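Local coordinates for protein nitrite transporter NirC (Salmonella enterica subsp. enterica serovar Typhimurium, PDB 4FC4) that forms a pentameric channel of the formate/nitrite transporter family that carries nitrite into and out of the cell across the cytoplasmic membrane, at residues 31-36 against 111-116; 78-82 against 196-200; 81-85 against 161-165; 117-123 against 206-210. All coordinates share one frame; numbering follows the deposited sequence.

How the interactions relate
Interactions 2 and 3 lie deepest, both entirely buried and sharing Thr81 at the start of helix 80-93; one sends this residue to the break before helix 198-209, the other to helix 150-172. Their cross-contact bonds are polar, to a ring nitrogen or a backbone carbonyl, with apolar packing alongside. Interaction 1, also largely buried, joins helices 24-51 and 98-125 through close backbones, and its Asn112 connects to interaction 2 by bonding Phe80 N and Glu78 O. Interaction 4 uses the same helix 98-125 further along, about 16 Å from the chain centre (centre to centre). It is only partly buried and is held by apolar side chains.

Interaction 1 of 4, residues 31-36 against 111-116; sequences SAMAGA and GNLVGS
Asn112 reaches across to the backbone of Ser31, its ND2 donating to Ser31 O over 2.7 Å with 143° at the hydrogen. The acceptor lies almost in the amide plane of Asn112, whereas the donor is tilted from the plane of the Ser31 carbonyl. The CB of Asn112 points away from helix 24-51, yet with CG anti to the carbonyl carbon (chi1 -73°) the amide comes back toward that helix, and ND2 passes 3.7 Å from Ala34 CB. ND2 also serves Glu78 O, and OD1 accepts from Phe80 N, so three bonds fix the amide's rotation. Ser31 turns its OG to Phe27 O within its own helix; its CB is what faces the partner, 3.6 Å from Gly111 CA. Beyond Ser31 the backbones themselves touch. Gly111 and Gly115 form a GxxxG motif on helix 98-125, and the short axes approach to 6.1 Å at a crossing angle of -51°. Gly115 CA lies 3.1 Å from Ala32 O, and Gly35 CA lies 3.3 Å from Asn112 O, both as CA-H...O contacts. Ser116, with OG beside its backbone N, donates to Asn112 O at 2.8 Å; its own N-H meets that oxygen from the opposite face. A water donates to both Ser116 OG and Gly35 O, bridging the helices at this end. The chemistry implies a seam with little side-chain bulk: glycines at the crossing let the backbones come close enough for CA-H...O contacts, and the one direct hydrogen bond between the segments comes from an amide also bonded to Glu78 O and Phe80 N.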
loop_
_atom_site.group_PDB
_atom_site.type_symbol
_atom_site.label_atom_id
_atom_site.label_comp_id
_atom_site.label_asym_id
_atom_site.label_seq_id
_atom_site.Cartn_x
_atom_site.Cartn_y
_atom_site.Cartn_z
ATOM N N SER B 31 11.688 17.196 22.793
ATOM C CA SER B 31 11.277 18.285 21.899
ATOM C C SER B 31 12.251 18.528 20.706
ATOM O O SER B 31 11.810 18.785 19.573
ATOM C CB SER B 31 11.187 19.584 22.681
ATOM O OG SER B 31 10.180 19.499 23.644
ATOM N N ALA B 32 13.570 18.525 20.951
ATOM C CA ALA B 32 14.533 18.691 19.832
ATOM C C ALA B 32 14.313 17.554 18.827
ATOM O O ALA B 32 14.385 17.773 17.612
ATOM C CB ALA B 32 15.991 18.735 20.324
ATOM N N MET B 33 14.068 16.348 19.338
ATOM C CA MET B 33 13.829 15.218 18.478
ATOM C C MET B 33 12.672 15.496 17.499
ATOM O O MET B 33 12.796 15.261 16.307
ATOM C CB MET B 33 13.557 13.944 19.288
ATOM C CG MET B 33 14.742 13.360 20.069
ATOM S SD MET B 33 14.252 11.773 20.818
ATOM C CE MET B 33 15.814 10.949 21.149
ATOM N N ALA B 34 11.553 16.016 17.992
ATOM C CA ALA B 34 10.430 16.237 17.107
ATOM C C ALA B 34 10.753 17.223 15.973
ATOM O O ALA B 34 10.346 16.991 14.844
ATOM C CB ALA B 34 9.187 16.662 17.861
ATOM N N GLY B 35 11.476 18.311 16.272
ATOM C CA GLY B 35 11.834 19.278 15.247
ATOM C C GLY B 35 12.779 18.650 14.245
ATOM O O GLY B 35 12.620 18.816 13.066
ATOM N N ALA B 36 13.764 17.921 14.724
ATOM C CA ALA B 36 14.696 17.217 13.857
ATOM C C ALA B 36 13.959 16.196 12.930
ATOM O O ALA B 36 14.215 16.171 11.696
ATOM C CB ALA B 36 15.787 16.543 14.695
ATOM N N GLY B 111 12.082 23.931 21.911
ATOM C CA GLY B 111 12.792 22.687 21.694
ATOM C C GLY B 111 12.678 22.246 20.251
ATOM O O GLY B 111 13.645 21.846 19.643
ATOM N N ASN B 112 11.465 22.279 19.711
ATOM C CA ASN B 112 11.222 21.968 18.314
ATOM C C ASN B 112 12.104 22.804 17.381
ATOM O O ASN B 112 12.626 22.277 16.387
ATOM C CB ASN B 112 9.761 22.203 17.988
ATOM C CG ASN B 112 8.855 21.152 18.584
ATOM O OD1 ASN B 112 7.649 21.299 18.495
ATOM N ND2 ASN B 112 9.426 20.069 19.190
ATOM N N LEU B 113 12.299 24.085 17.742
ATOM C CA LEU B 113 13.119 25.022 16.951
ATOM C C LEU B 113 14.597 24.595 16.960
ATOM O O LEU B 113 15.197 24.450 15.887
ATOM C CB LEU B 113 12.912 26.486 17.394
ATOM C CG LEU B 113 13.685 27.610 16.664
ATOM C CD1 LEU B 113 13.264 27.786 15.186
ATOM C CD2 LEU B 113 13.622 28.944 17.437
ATOM N N VAL B 114 15.139 24.316 18.150
ATOM C CA VAL B 114 16.483 23.777 18.290
ATOM C C VAL B 114 16.685 22.517 17.411
ATOM O O VAL B 114 17.687 22.421 16.699
ATOM C CB VAL B 114 16.787 23.480 19.766
ATOM C CG1 VAL B 114 18.030 22.601 19.908
ATOM C CG2 VAL B 114 16.951 24.809 20.574
ATOM N N GLY B 115 15.743 21.575 17.420
ATOM C CA GLY B 115 15.940 20.321 16.681
ATOM C C GLY B 115 15.874 20.590 15.194
ATOM O O GLY B 115 16.578 19.945 14.397
ATOM N N SER B 116 15.044 21.579 14.838
ATOM C CA SER B 116 14.908 22.029 13.473
ATOM C C SER B 116 16.166 22.707 12.962
ATOM O O SER B 116 16.665 22.333 11.933
ATOM C CB SER B 116 13.718 22.965 13.337
ATOM O OG SER B 116 12.490 22.314 13.551
HETATM O O HOH W 1 11.284 20.737 11.398
#

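Interaction 2 of 4, residues 78-82 against 196-200; sequences ELFTG and EHSVA
Thr81 presents its hydroxyl to the edge of the His197 imidazole, OG1 lying near the ring plane and 3.0 Å from NE2 in a hydrogen bond that either partner could donate. The side chains meet at a slant, and the threonine methyl also comes close: CG2 is 3.5 Å from NE2. Placing OG1 between the backbone N and the carbonyl carbon (chi1 52°) sends the hydroxyl to the ring and leaves CG2 to approach Ser198 OG at 3.5 Å. At the other ring nitrogen, ND1 accepts from Ala200 N over 3.1 Å, an N-cap bond whose donor stands 34° out of the ring plane. His197 is thus gripped at both nitrogens, which limits rotation of the ring. The geometry belongs to the formate/nitrite transporter fold, in which two transmembrane helices are interrupted: one break precedes helix 80-93, the other helix 198-209, and the two meet here about 2 Å from the centre of the chain (centre to centre). In this family a histidine at the second break lies in the central transport pathway, a role His197 is likely to share. Leu79 adds an apolar flank, resting CD1 against both methyls of Val199, with CG1 at 4.0 Å, while its CD2 comes to the edge of the imidazole. Phe80 turns its ring obliquely to Ser198 OG and, farther out, meets Trp109 edge-to-face.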
loop_
_atom_site.group_PDB
_atom_site.type_symbol
_atom_site.label_atom_id
_atom_site.label_comp_id
_atom_site.label_asym_id
_atom_site.label_seq_id
_atom_site.Cartn_x
_atom_site.Cartn_y
_atom_site.Cartn_z
ATOM N N GLU B 78 8.420 15.101 21.382
ATOM C CA GLU B 78 7.360 16.078 21.760
ATOM C C GLU B 78 7.173 17.204 20.739
ATOM O O GLU B 78 8.099 17.933 20.465
ATOM C CB GLU B 78 7.593 16.632 23.174
ATOM C CG GLU B 78 7.745 15.513 24.195
ATOM C CD GLU B 78 6.433 14.763 24.541
ATOM O OE1 GLU B 78 5.309 15.240 24.212
ATOM O OE2 GLU B 78 6.508 13.708 25.235
ATOM N N LEU B 79 5.981 17.313 20.168
ATOM C CA LEU B 79 5.708 18.186 19.041
ATOM C C LEU B 79 4.780 19.269 19.524
ATOM O O LEU B 79 3.712 19.001 20.056
ATOM C CB LEU B 79 5.032 17.389 17.891
ATOM C CG LEU B 79 4.840 18.128 16.543
ATOM C CD1 LEU B 79 6.163 18.730 16.054
ATOM C CD2 LEU B 79 4.165 17.245 15.442
ATOM N N PHE B 80 5.190 20.518 19.343
ATOM C CA PHE B 80 4.426 21.613 19.888
ATOM C C PHE B 80 2.993 21.585 19.341
ATOM O O PHE B 80 2.050 21.841 20.105
ATOM C CB PHE B 80 5.111 22.967 19.629
ATOM C CG PHE B 80 4.147 24.124 19.575
ATOM C CD1 PHE B 80 3.497 24.451 18.370
ATOM C CD2 PHE B 80 3.845 24.859 20.737
ATOM C CE1 PHE B 80 2.583 25.504 18.328
ATOM C CE2 PHE B 80 2.920 25.901 20.697
ATOM C CZ PHE B 80 2.295 26.232 19.497
ATOM N N THR B 81 2.817 21.265 18.049
ATOM C CA THR B 81 1.484 21.405 17.439
ATOM C C THR B 81 0.514 20.402 18.024
ATOM O O THR B 81 -0.666 20.668 18.121
ATOM C CB THR B 81 1.513 21.331 15.894
ATOM O OG1 THR B 81 2.210 20.148 15.504
ATOM C CG2 THR B 81 2.250 22.577 15.318
ATOM N N GLY B 82 1.026 19.256 18.465
ATOM C CA GLY B 82 0.191 18.214 19.093
ATOM C C GLY B 82 -0.072 18.604 20.544
ATOM O O GLY B 82 -1.170 18.374 21.064
ATOM N N GLU B 196 0.018 25.531 6.319
ATOM C CA GLU B 196 1.304 25.952 6.947
ATOM C C GLU B 196 1.540 25.229 8.277
ATOM O O GLU B 196 0.700 25.323 9.197
ATOM C CB GLU B 196 1.287 27.489 7.233
ATOM C CG GLU B 196 1.388 28.436 6.027
ATOM C CD GLU B 196 2.728 28.391 5.297
ATOM O OE1 GLU B 196 3.775 28.939 5.748
ATOM O OE2 GLU B 196 2.727 27.759 4.243
ATOM N N HIS B 197 2.669 24.532 8.406
ATOM C CA HIS B 197 3.009 23.854 9.668
ATOM C C HIS B 197 4.131 24.610 10.321
ATOM O O HIS B 197 5.172 24.783 9.716
ATOM C CB HIS B 197 3.369 22.355 9.423
ATOM C CG HIS B 197 3.506 21.554 10.700
ATOM N ND1 HIS B 197 4.672 21.063 11.109
ATOM C CD2 HIS B 197 2.555 21.227 11.702
ATOM C CE1 HIS B 197 4.506 20.445 12.331
ATOM N NE2 HIS B 197 3.197 20.529 12.669
ATOM N N SER B 198 3.893 25.165 11.508
ATOM C CA SER B 198 4.887 26.039 12.220
ATOM C C SER B 198 6.277 25.357 12.405
ATOM O O SER B 198 7.299 25.869 11.939
ATOM C CB SER B 198 4.328 26.512 13.569
ATOM O OG SER B 198 4.172 25.402 14.477
ATOM N N VAL B 199 6.301 24.191 13.045
ATOM C CA VAL B 199 7.561 23.432 13.247
ATOM C C VAL B 199 8.195 23.003 11.911
ATOM O O VAL B 199 9.408 23.103 11.702
ATOM C CB VAL B 199 7.342 22.233 14.208
ATOM C CG1 VAL B 199 8.598 21.422 14.400
ATOM C CG2 VAL B 199 6.847 22.726 15.565
ATOM N N ALA B 200 7.399 22.520 10.986
ATOM C CA ALA B 200 7.983 22.147 9.676
ATOM C C ALA B 200 8.591 23.386 8.969
ATOM O O ALA B 200 9.596 23.267 8.282
ATOM C CB ALA B 200 6.954 21.462 8.778
#

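Interaction 3 of 4, residues 81-85 against 161-165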
loop_
_atom_site.group_PDB
_atom_site.type_symbol
_atom_site.label_atom_id
_atom_site.label_comp_id
_atom_site.label_asym_id
_atom_site.label_seq_id
_atom_site.Cartn_x
_atom_site.Cartn_y
_atom_site.Cartn_z
ATOM N N THR B 81 2.817 21.265 18.049
ATOM C CA THR B 81 1.484 21.405 17.439
ATOM C C THR B 81 0.514 20.402 18.024
ATOM O O THR B 81 -0.666 20.668 18.121
ATOM C CB THR B 81 1.513 21.331 15.894
ATOM O OG1 THR B 81 2.210 20.148 15.504
ATOM C CG2 THR B 81 2.250 22.577 15.318
ATOM N N GLY B 82 1.026 19.256 18.465
ATOM C CA GLY B 82 0.191 18.214 19.093
ATOM C C GLY B 82 -0.072 18.604 20.544
ATOM O O GLY B 82 -1.170 18.374 21.064
ATOM N N HIS B 83 0.930 19.207 21.185
ATOM C CA HIS B 83 0.756 19.742 22.516
ATOM C C HIS B 83 -0.416 20.693 22.609
ATOM O O HIS B 83 -1.130 20.710 23.651
ATOM C CB HIS B 83 2.063 20.358 23.053
ATOM C CG HIS B 83 3.087 19.338 23.502
ATOM N ND1 HIS B 83 4.101 19.652 24.317
ATOM C CD2 HIS B 83 3.223 17.967 23.208
ATOM C CE1 HIS B 83 4.855 18.555 24.582
ATOM N NE2 HIS B 83 4.320 17.511 23.902
ATOM N N THR B 84 -0.673 21.472 21.539
ATOM C CA THR B 84 -1.809 22.423 21.612
ATOM C C THR B 84 -3.139 21.707 21.935
ATOM O O THR B 84 -3.934 22.224 22.791
ATOM C CB THR B 84 -2.005 23.307 20.364
ATOM O OG1 THR B 84 -2.383 22.493 19.272
ATOM C CG2 THR B 84 -0.784 24.119 20.027
ATOM N N MET B 85 -3.371 20.554 21.251
ATOM C CA MET B 85 -4.521 19.658 21.542
ATOM C C MET B 85 -4.438 18.933 22.885
ATOM O O MET B 85 -5.400 18.984 23.658
ATOM C CB MET B 85 -4.753 18.627 20.441
ATOM C CG MET B 85 -5.953 17.695 20.634
ATOM S SD MET B 85 -6.069 16.575 19.186
ATOM C CE MET B 85 -4.778 15.383 19.520
ATOM N N ASN B 161 -3.118 22.431 11.177
ATOM C CA ASN B 161 -3.064 21.745 12.450
ATOM C C ASN B 161 -4.324 20.991 12.783
ATOM O O ASN B 161 -4.321 20.044 13.577
ATOM C CB ASN B 161 -2.685 22.684 13.612
ATOM C CG ASN B 161 -1.960 21.930 14.719
ATOM O OD1 ASN B 161 -1.298 20.983 14.400
ATOM N ND2 ASN B 161 -2.107 22.330 16.024
ATOM N N TRP B 162 -5.410 21.423 12.185
ATOM C CA TRP B 162 -6.606 20.602 12.133
ATOM C C TRP B 162 -6.191 19.253 11.637
ATOM O O TRP B 162 -6.450 18.243 12.302
ATOM C CB TRP B 162 -7.645 21.220 11.187
ATOM C CG TRP B 162 -9.056 20.902 11.645
ATOM C CD1 TRP B 162 -9.436 19.970 12.607
ATOM C CD2 TRP B 162 -10.305 21.478 11.165
ATOM N NE1 TRP B 162 -10.784 19.939 12.763
ATOM C CE2 TRP B 162 -11.375 20.816 11.919
ATOM C CE3 TRP B 162 -10.636 22.472 10.251
ATOM C CZ2 TRP B 162 -12.743 21.166 11.752
ATOM C CZ3 TRP B 162 -12.007 22.802 10.065
ATOM C CH2 TRP B 162 -13.027 22.155 10.794
ATOM N N LEU B 163 -5.509 19.228 10.481
ATOM C CA LEU B 163 -5.226 17.990 9.803
ATOM C C LEU B 163 -4.169 17.189 10.592
ATOM O O LEU B 163 -4.306 15.992 10.774
ATOM C CB LEU B 163 -4.801 18.217 8.323
ATOM C CG LEU B 163 -6.016 18.301 7.404
ATOM C CD1 LEU B 163 -5.708 18.911 6.026
ATOM C CD2 LEU B 163 -6.670 16.911 7.277
ATOM N N VAL B 164 -3.121 17.856 11.064
ATOM C CA VAL B 164 -2.072 17.166 11.812
ATOM C C VAL B 164 -2.602 16.619 13.181
ATOM O O VAL B 164 -2.343 15.439 13.514
ATOM C CB VAL B 164 -0.821 18.061 11.976
ATOM C CG1 VAL B 164 0.271 17.314 12.758
ATOM C CG2 VAL B 164 -0.371 18.525 10.608
ATOM N N CYS B 165 -3.324 17.458 13.947
ATOM C CA CYS B 165 -4.080 16.944 15.097
ATOM C C CYS B 165 -5.096 15.858 14.749
ATOM O O CYS B 165 -5.318 14.954 15.550
ATOM C CB CYS B 165 -4.756 18.055 15.858
ATOM S SG CYS B 165 -3.518 18.986 16.780
#
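The carboxamide of Asn161 meets Thr81 with its edge: Thr81 O lies in the amide plane and accepts from ND2 over 3.0 Å. The N-H...O angle of this bond is a nearly straight 175°. Thr81 CB, by contrast, stands off the amide plane, 3.2 Å from Asn161 OD1. The Thr81 carbonyl is also a flat group, and both its faces are used, since ND2 of Asn161 comes from one and Thr84 OG1 from the other, the latter donating over 2.8 Å. This is a junction of the formate/nitrite transporter fold, where helix 80-93, which resumes after a break, packs at a steep angle against helix 150-172; their short axes cross at -79° and come no nearer than 9.7 Å. At that spacing the backbones do not touch each other; side chains of helix 150-172 reach the Thr81 carbonyl and the side chains beside it. Asn161 ND2 has a second acceptor in Asn233 O of helix 219-248, so one amide ties three helices. Thr84 holds its hydroxyl between its backbone N and carbonyl carbon, from where it returns to the carbonyl three residues earlier. Next to the polar cluster the packing turns to sulfur: Cys165 SG stands 3.6 Å from Thr81 O and reaches Met85 CB. On the far side of helix 150-172, Trp162 packs on Ala36 of a neighbouring subunit. The Met85 chain, extended as far as SD, bends at its last torsion (chi3 77°), placing SD 3.9 Å from Cys165 CB.

Interaction 4 of 4, residues 117-123 against 206-210; sequences VFVALLY and ALSWF
Ala120 is the bump at the middle of this contact, its methyl pushed into a shallow hollow formed by Ala206, Leu207 and Phe210. CB of Ala120 is 3.6 Å from Ala206 CB and 3.8 Å from both Leu207 CD2 and Phe210 CE2, so three groups of 206-210 touch one small side chain. In the reverse direction the Phe210 ring fills the space beside helix 98-125 between Val117 and Leu121. Leu121 lays CD2 over one face of this ring, 3.8 Å from the centroid and 23° off the normal, a CH-pi contact. The ring's edge is turned to the helix backbone, with Val117 O in the ring plane and Ala120 CB near it, while Val117 CG1 reaches Phe210 CZ at 4.0 Å, the two side chains crossing at about a right angle. With CG anti to its carbonyl carbon (chi1 -58°), Phe210 directs the ring at the partner helix. Leu207 forms the second projection: its CD2 fits between Ala120 and Tyr123, coming 3.5 Å from Tyr123 CD2 at an oblique approach to the ring. Tyr123 sends its OH onward to Leu130 N, and its ring also packs on Tyr195 of a neighbouring subunit. The arrangement is apolar helix packing on the partly exposed flank of the bundle, joining helix 98-125 to the end of helix 198-209, the latter half of an interrupted transmembrane helix as found in the formate/nitrite transporter fold.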
loop_
_atom_site.group_PDB
_atom_site.type_symbol
_atom_site.label_atom_id
_atom_site.label_comp_id
_atom_site.label_asym_id
_atom_site.label_seq_id
_atom_site.Cartn_x
_atom_site.Cartn_y
_atom_site.Cartn_z
ATOM N N VAL B 117 16.673 23.717 13.677
ATOM C CA VAL B 117 17.877 24.420 13.247
ATOM C C VAL B 117 18.986 23.393 13.166
ATOM O O VAL B 117 19.849 23.414 12.269
ATOM C CB VAL B 117 18.270 25.519 14.253
ATOM C CG1 VAL B 117 19.692 26.017 14.008
ATOM C CG2 VAL B 117 17.268 26.665 14.213
ATOM N N PHE B 118 18.949 22.446 14.102
ATOM C CA PHE B 118 20.028 21.473 14.196
ATOM C C PHE B 118 20.054 20.492 13.026
ATOM O O PHE B 118 21.141 20.247 12.467
ATOM C CB PHE B 118 19.999 20.745 15.524
ATOM C CG PHE B 118 20.957 19.558 15.620
ATOM C CD1 PHE B 118 22.333 19.758 15.857
ATOM C CD2 PHE B 118 20.467 18.251 15.538
ATOM C CE1 PHE B 118 23.182 18.665 15.991
ATOM C CE2 PHE B 118 21.320 17.164 15.689
ATOM C CZ PHE B 118 22.676 17.372 15.904
ATOM N N VAL B 119 18.900 19.933 12.645
ATOM C CA VAL B 119 18.899 18.998 11.488
ATOM C C VAL B 119 19.282 19.805 10.204
ATOM O O VAL B 119 19.923 19.270 9.270
ATOM C CB VAL B 119 17.548 18.251 11.347
ATOM C CG1 VAL B 119 16.461 19.243 10.914
ATOM C CG2 VAL B 119 17.645 17.062 10.352
ATOM N N ALA B 120 18.948 21.102 10.171
ATOM C CA ALA B 120 19.308 21.918 8.995
ATOM C C ALA B 120 20.831 22.126 8.904
ATOM O O ALA B 120 21.452 22.017 7.807
ATOM C CB ALA B 120 18.538 23.253 8.972
ATOM N N LEU B 121 21.445 22.377 10.057
ATOM C CA LEU B 121 22.909 22.508 10.130
ATOM C C LEU B 121 23.643 21.264 9.583
ATOM O O LEU B 121 24.617 21.396 8.821
ATOM C CB LEU B 121 23.340 22.754 11.560
ATOM C CG LEU B 121 23.402 24.163 12.124
ATOM C CD1 LEU B 121 24.107 24.072 13.495
ATOM C CD2 LEU B 121 24.175 25.111 11.185
ATOM N N LEU B 122 23.225 20.083 10.034
ATOM C CA LEU B 122 23.861 18.879 9.654
ATOM C C LEU B 122 23.744 18.710 8.138
ATOM O O LEU B 122 24.702 18.306 7.490
ATOM C CB LEU B 122 23.224 17.663 10.359
ATOM C CG LEU B 122 23.261 17.500 11.898
ATOM C CD1 LEU B 122 22.422 16.261 12.275
ATOM C CD2 LEU B 122 24.670 17.384 12.491
ATOM N N TYR B 123 22.571 19.017 7.576
ATOM C CA TYR B 123 22.341 18.818 6.136
ATOM C C TYR B 123 23.285 19.749 5.334
ATOM O O TYR B 123 23.840 19.422 4.259
ATOM C CB TYR B 123 20.848 19.025 5.846
ATOM C CG TYR B 123 20.528 19.000 4.384
ATOM C CD1 TYR B 123 20.413 17.799 3.703
ATOM C CD2 TYR B 123 20.345 20.177 3.700
ATOM C CE1 TYR B 123 20.168 17.775 2.343
ATOM C CE2 TYR B 123 20.075 20.171 2.368
ATOM C CZ TYR B 123 20.011 18.950 1.693
ATOM O OH TYR B 123 19.750 18.956 0.354
ATOM N N ALA B 206 15.430 27.383 8.064
ATOM C CA ALA B 206 16.826 27.300 8.496
ATOM C C ALA B 206 17.667 26.874 7.267
ATOM O O ALA B 206 18.751 27.449 6.975
ATOM C CB ALA B 206 16.975 26.374 9.709
ATOM N N LEU B 207 17.131 25.922 6.522
ATOM C CA LEU B 207 17.719 25.474 5.267
ATOM C C LEU B 207 17.920 26.616 4.260
ATOM O O LEU B 207 18.993 26.763 3.682
ATOM C CB LEU B 207 16.793 24.433 4.636
ATOM C CG LEU B 207 16.756 23.047 5.267
ATOM C CD1 LEU B 207 15.717 22.238 4.521
ATOM C CD2 LEU B 207 18.143 22.376 5.257
ATOM N N SER B 208 16.893 27.426 4.025
ATOM C CA SER B 208 17.098 28.559 3.164
ATOM C C SER B 208 18.110 29.538 3.784
ATOM O O SER B 208 18.983 30.098 3.074
ATOM C CB SER B 208 15.786 29.250 2.801
ATOM O OG SER B 208 16.090 30.304 1.906
ATOM N N TRP B 209 18.033 29.727 5.102
ATOM C CA TRP B 209 18.945 30.668 5.784
ATOM C C TRP B 209 20.389 30.282 5.611
ATOM O O TRP B 209 21.244 31.153 5.361
ATOM C CB TRP B 209 18.605 30.817 7.271
ATOM C CG TRP B 209 19.379 31.933 7.931
ATOM C CD1 TRP B 209 20.380 31.819 8.893
ATOM C CD2 TRP B 209 19.259 33.387 7.678
ATOM N NE1 TRP B 209 20.874 33.057 9.251
ATOM C CE2 TRP B 209 20.252 34.043 8.568
ATOM C CE3 TRP B 209 18.460 34.184 6.845
ATOM C CZ2 TRP B 209 20.415 35.432 8.605
ATOM C CZ3 TRP B 209 18.633 35.584 6.897
ATOM C CH2 TRP B 209 19.591 36.187 7.759
ATOM N N PHE B 210 20.682 28.975 5.732
ATOM C CA PHE B 210 22.065 28.507 5.624
ATOM C C PHE B 210 22.494 28.375 4.160
ATOM O O PHE B 210 23.603 27.994 3.879
ATOM C CB PHE B 210 22.291 27.161 6.345
ATOM C CG PHE B 210 21.954 27.168 7.825
ATOM C CD1 PHE B 210 22.316 28.252 8.653
ATOM C CD2 PHE B 210 21.295 26.059 8.400
ATOM C CE1 PHE B 210 21.976 28.251 10.001
ATOM C CE2 PHE B 210 20.977 26.039 9.747
ATOM C CZ PHE B 210 21.319 27.134 10.559
#